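Local coordinates for putative polyphosphate kinase 2 family protein (Arthrobacter aurescens, PDB 3RHF) that probably acts as a polyphosphate kinase of the PPK2 family, transferring phosphate between polyphosphate and nucleotides, at residues 74-79 and 263-268; 172-175 and 180-183. All coordinates share one frame; numbering follows the deposited sequence.

Interaction 1. Residues 74-79 and 263-268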
loop_
_atom_site.group_PDB
_atom_site.type_symbol
_atom_site.label_atom_id
_atom_site.label_comp_id
_atom_site.label_asym_id
_atom_site.label_seq_id
_atom_site.Cartn_x
_atom_site.Cartn_y
_atom_site.Cartn_z
ATOM N N LYS A 74 11.166 -7.621 -16.395
ATOM C CA LYS A 74 9.983 -8.353 -16.018
ATOM C C LYS A 74 9.180 -7.616 -14.972
ATOM O O LYS A 74 9.714 -6.879 -14.181
ATOM C CB LYS A 74 10.336 -9.744 -15.540
ATOM C CG LYS A 74 10.892 -10.684 -16.627
ATOM C CD LYS A 74 11.166 -12.055 -15.996
ATOM C CE LYS A 74 12.358 -12.868 -16.624
ATOM N NZ LYS A 74 13.542 -13.033 -15.683
ATOM N N ARG A 75 7.868 -7.813 -14.997
ATOM C CA ARG A 75 6.959 -7.177 -14.064
ATOM C C ARG A 75 5.702 -8.022 -14.012
ATOM O O ARG A 75 5.597 -8.997 -14.722
ATOM C CB ARG A 75 6.621 -5.786 -14.554
ATOM C CG ARG A 75 5.921 -5.793 -15.899
ATOM C CD ARG A 75 6.124 -4.482 -16.623
ATOM N NE ARG A 75 7.331 -4.545 -17.414
ATOM C CZ ARG A 75 7.875 -3.530 -18.052
ATOM N NH1 ARG A 75 8.968 -3.740 -18.747
ATOM N NH2 ARG A 75 7.347 -2.316 -17.993
ATOM N N LEU A 76 4.750 -7.638 -13.184
ATOM C CA LEU A 76 3.585 -8.440 -12.975
ATOM C C LEU A 76 2.353 -7.581 -12.826
ATOM O O LEU A 76 2.410 -6.486 -12.325
ATOM C CB LEU A 76 3.804 -9.329 -11.731
ATOM C CG LEU A 76 2.858 -10.544 -11.587
ATOM C CD1 LEU A 76 3.557 -11.800 -11.195
ATOM C CD2 LEU A 76 1.815 -10.259 -10.595
ATOM N N LEU A 77 1.222 -8.105 -13.265
ATOM C CA LEU A 77 -0.061 -7.391 -13.256
ATOM C C LEU A 77 -1.157 -8.370 -12.830
ATOM O O LEU A 77 -1.476 -9.336 -13.558
ATOM C CB LEU A 77 -0.387 -6.793 -14.644
ATOM C CG LEU A 77 -1.719 -5.995 -14.790
ATOM C CD1 LEU A 77 -1.813 -4.814 -13.792
ATOM C CD2 LEU A 77 -2.046 -5.498 -16.201
ATOM N N LEU A 78 -1.700 -8.099 -11.634
ATOM C CA LEU A 78 -2.823 -8.783 -11.088
ATOM C C LEU A 78 -4.072 -8.003 -11.425
ATOM O O LEU A 78 -4.185 -6.818 -11.047
ATOM C CB LEU A 78 -2.670 -8.875 -9.592
ATOM C CG LEU A 78 -3.772 -9.564 -8.768
ATOM C CD1 LEU A 78 -3.870 -11.084 -9.089
ATOM C CD2 LEU A 78 -3.511 -9.358 -7.291
ATOM N N ILE A 79 -4.998 -8.664 -12.141
ATOM C CA ILE A 79 -6.318 -8.136 -12.443
ATOM C C ILE A 79 -7.381 -8.872 -11.650
ATOM O O ILE A 79 -7.581 -10.084 -11.840
ATOM C CB ILE A 79 -6.715 -8.252 -13.990
ATOM C CG1 ILE A 79 -5.715 -7.492 -14.874
ATOM C CG2 ILE A 79 -8.069 -7.677 -14.214
ATOM C CD1 ILE A 79 -5.871 -7.650 -16.358
ATOM N N ASP A 263 3.109 -18.405 -7.654
ATOM C CA ASP A 263 3.430 -19.357 -8.701
ATOM C C ASP A 263 3.810 -18.594 -9.995
ATOM O O ASP A 263 4.710 -19.004 -10.688
ATOM C CB ASP A 263 2.249 -20.290 -8.950
ATOM C CG ASP A 263 1.973 -21.296 -7.768
ATOM O OD1 ASP A 263 2.705 -21.359 -6.728
ATOM O OD2 ASP A 263 0.986 -22.077 -7.919
ATOM N N ALA A 264 3.125 -17.486 -10.292
ATOM C CA ALA A 264 3.478 -16.600 -11.419
ATOM C C ALA A 264 4.890 -15.988 -11.221
ATOM O O ALA A 264 5.700 -15.976 -12.138
ATOM C CB ALA A 264 2.441 -15.499 -11.582
ATOM N N LEU A 265 5.165 -15.518 -10.014
ATOM C CA LEU A 265 6.442 -14.958 -9.682
ATOM C C LEU A 265 7.541 -15.992 -9.657
ATOM O O LEU A 265 8.663 -15.693 -10.005
ATOM C CB LEU A 265 6.370 -14.305 -8.328
ATOM C CG LEU A 265 5.646 -12.993 -8.273
ATOM C CD1 LEU A 265 5.270 -12.567 -6.929
ATOM C CD2 LEU A 265 6.559 -11.990 -8.874
ATOM N N GLY A 266 7.226 -17.207 -9.233
ATOM C CA GLY A 266 8.194 -18.323 -9.200
ATOM C C GLY A 266 8.557 -18.797 -10.598
ATOM O O GLY A 266 9.609 -19.381 -10.817
ATOM N N GLY A 267 7.669 -18.532 -11.550
ATOM C CA GLY A 267 7.898 -18.865 -12.936
ATOM C C GLY A 267 8.822 -17.852 -13.568
ATOM O O GLY A 267 9.232 -18.031 -14.691
ATOM N N LEU A 268 9.173 -16.776 -12.879
ATOM C CA LEU A 268 10.045 -15.784 -13.508
ATOM C C LEU A 268 11.546 -15.987 -13.266
ATOM O O LEU A 268 12.310 -15.287 -13.860
ATOM C CB LEU A 268 9.621 -14.398 -13.098
ATOM C CG LEU A 268 8.226 -14.012 -13.586
ATOM C CD1 LEU A 268 7.822 -12.702 -12.970
ATOM C CD2 LEU A 268 8.213 -13.929 -15.098
#
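K74 and L268 run past each other in opposite directions, the lysine's methylene chain lying along the leucine. CD of K74 comes to 3.6 Å from CD2 of L268 and 4.0 Å from CB of L268. From CD onward the lysine chain bends at chi3 and chi4 (-149° and 113°), which carries NZ of K74 round to the backbone O of L268, a hydrogen bond of 3.1 Å. The ammonium meets this carbonyl nearly end-on, with a C=O...N angle of 163°. With K74 shortened to an alanine, the carbonyl of L268 would probably lose its ammonium donor and the flank of the leucine its methylene cover.

Deeper in, L76 crosses L265 at about a right angle. Only the CD1 branch of L76 does the touching, 3.8 Å from both CG and CD2 of L265 and 3.9 Å from CB of A264. Here the start of strand 75-82, the middle strand of the five-stranded parallel sheet, is covered by the C-terminal end of helix 250-266, one helical layer of the alpha/beta/alpha sandwich in this member of the P-loop NTPase clan. L261, one turn earlier on that helix, extends the packing over L76 and L78. The backbone N of L268 bonds back to O of L265 at 3.1 Å, tying the residue that receives K74 to the helix. On the other segment, N72 accepts a hydrogen bond from the backbone N of K74 through its side-chain OD1.

Interaction 2. Residues 172-175 and 180-183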
loop_
_atom_site.group_PDB
_atom_site.type_symbol
_atom_site.label_atom_id
_atom_site.label_comp_id
_atom_site.label_asym_id
_atom_site.label_seq_id
_atom_site.Cartn_x
_atom_site.Cartn_y
_atom_site.Cartn_z
ATOM N N SER A 172 -1.578 -9.068 -25.050
ATOM C CA SER A 172 -0.489 -9.630 -25.806
ATOM C C SER A 172 0.699 -8.634 -25.902
ATOM O O SER A 172 1.859 -9.025 -25.846
ATOM C CB SER A 172 -1.001 -10.063 -27.185
ATOM O OG SER A 172 0.090 -10.328 -28.028
ATOM N N ARG A 173 0.414 -7.346 -25.999
ATOM C CA ARG A 173 1.489 -6.369 -26.053
ATOM C C ARG A 173 2.193 -6.342 -24.704
ATOM O O ARG A 173 3.434 -6.323 -24.635
ATOM C CB ARG A 173 0.964 -4.994 -26.462
ATOM C CG ARG A 173 0.960 -4.762 -27.994
ATOM C CD ARG A 173 -0.302 -4.016 -28.566
ATOM N NE ARG A 173 -0.636 -2.879 -27.721
ATOM C CZ ARG A 173 -1.852 -2.454 -27.431
ATOM N NH1 ARG A 173 -2.914 -3.027 -27.943
ATOM N NH2 ARG A 173 -1.994 -1.411 -26.615
ATOM N N LEU A 174 1.405 -6.351 -23.630
ATOM C CA LEU A 174 1.991 -6.263 -22.290
ATOM C C LEU A 174 2.887 -7.448 -21.970
ATOM O O LEU A 174 3.953 -7.294 -21.386
ATOM C CB LEU A 174 0.932 -6.166 -21.205
ATOM C CG LEU A 174 0.132 -4.882 -21.095
ATOM C CD1 LEU A 174 -0.722 -5.058 -19.830
ATOM C CD2 LEU A 174 0.955 -3.582 -21.055
ATOM N N THR A 175 2.437 -8.620 -22.368
ATOM C CA THR A 175 3.170 -9.860 -22.149
ATOM C C THR A 175 4.491 -9.847 -22.916
ATOM O O THR A 175 5.502 -10.191 -22.403
ATOM C CB THR A 175 2.326 -11.058 -22.565
ATOM O OG1 THR A 175 1.159 -11.099 -21.755
ATOM C CG2 THR A 175 3.094 -12.329 -22.359
ATOM N N THR A 180 3.930 -10.394 -16.792
ATOM C CA THR A 180 3.121 -11.584 -16.565
ATOM C C THR A 180 1.753 -11.194 -16.021
ATOM O O THR A 180 1.653 -10.590 -14.937
ATOM C CB THR A 180 3.776 -12.557 -15.601
ATOM O OG1 THR A 180 5.059 -12.939 -16.123
ATOM C CG2 THR A 180 2.894 -13.818 -15.446
ATOM N N ILE A 181 0.692 -11.573 -16.741
ATOM C CA ILE A 181 -0.655 -11.116 -16.378
ATOM C C ILE A 181 -1.389 -12.192 -15.661
ATOM O O ILE A 181 -1.655 -13.228 -16.231
ATOM C CB ILE A 181 -1.513 -10.658 -17.621
ATOM C CG1 ILE A 181 -0.867 -9.443 -18.291
ATOM C CG2 ILE A 181 -3.027 -10.381 -17.218
ATOM C CD1 ILE A 181 -1.408 -9.152 -19.721
ATOM N N VAL A 182 -1.745 -11.924 -14.414
ATOM C CA VAL A 182 -2.557 -12.846 -13.612
ATOM C C VAL A 182 -4.000 -12.351 -13.471
ATOM O O VAL A 182 -4.244 -11.394 -12.709
ATOM C CB VAL A 182 -1.988 -12.994 -12.221
ATOM C CG1 VAL A 182 -2.962 -13.724 -11.363
ATOM C CG2 VAL A 182 -0.654 -13.743 -12.271
ATOM N N LYS A 183 -4.948 -12.996 -14.163
ATOM C CA LYS A 183 -6.338 -12.544 -14.154
ATOM C C LYS A 183 -7.190 -13.416 -13.212
ATOM O O LYS A 183 -7.182 -14.646 -13.300
ATOM C CB LYS A 183 -6.941 -12.550 -15.565
ATOM C CG LYS A 183 -6.152 -11.733 -16.584
ATOM C CD LYS A 183 -6.956 -11.394 -17.875
ATOM C CE LYS A 183 -7.295 -12.616 -18.775
ATOM N NZ LYS A 183 -7.171 -12.379 -20.263
HETATM O O HOH W 1 0.924 -12.758 -19.463
#
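I181 reaches from strand 179-187 to helix 157-176 through one branch. Its CB directs the side chain at the helix, and CG1 stands anti to the carbonyl carbon (chi1 -64°), carrying CD1 forward as the atom that makes the contact. At this tip CD1 of I181 meets OG1 of T175 at 3.8 Å and CB of L174 at 4.1 Å; CD1 of L174 stands slightly farther off, at 4.2 Å from the same methyl. The isoleucine crosses both helix side chains at about a right angle, its methyl set against both.

Helix 157-176 is the crossover from strand 135-139 to strand 179-187, with strand 75-82 lying between the two in the sheet. L174 also packs on L77 and I181 on I79, both of strand 75-82.

A polar link runs beside the apolar one. A water donates to OG1 of T175 at 2.8 Å and accepts from the backbone N of I181 at 3.0 Å, while OG1 of T175 is also hydrogen-bonded to the backbone O of E171 one turn back. A salt bridge from K183 to E171 is a further tie between strand and helix. Between 172-175 and 180-183 themselves no direct hydrogen bond forms, which implies that this contact rests on methyl packing and one bridging water.

Overall arrangement
After helix 43-69 the chain enters strand 75-82, the first strand of the sheet, then forms strands 104-108 and 135-139, which lie to one side of it, 135-139 directly beside it. It next runs along helix 157-176, and interaction 2 closes a short loop of four residues where it turns into strand 179-187. Strand 242-246 completes the sheet before helix 250-266 brings 263-268 back to the first strand in interaction 1. This long closure, spanning 183 residues, encloses the short one. The two contacts lie about 9 Å apart between centres and meet in the sheet, where strands 75-82 and 179-187 are neighbours joined by probable backbone hydrogen bonds, attaching helices 157-176 and 250-266 to it.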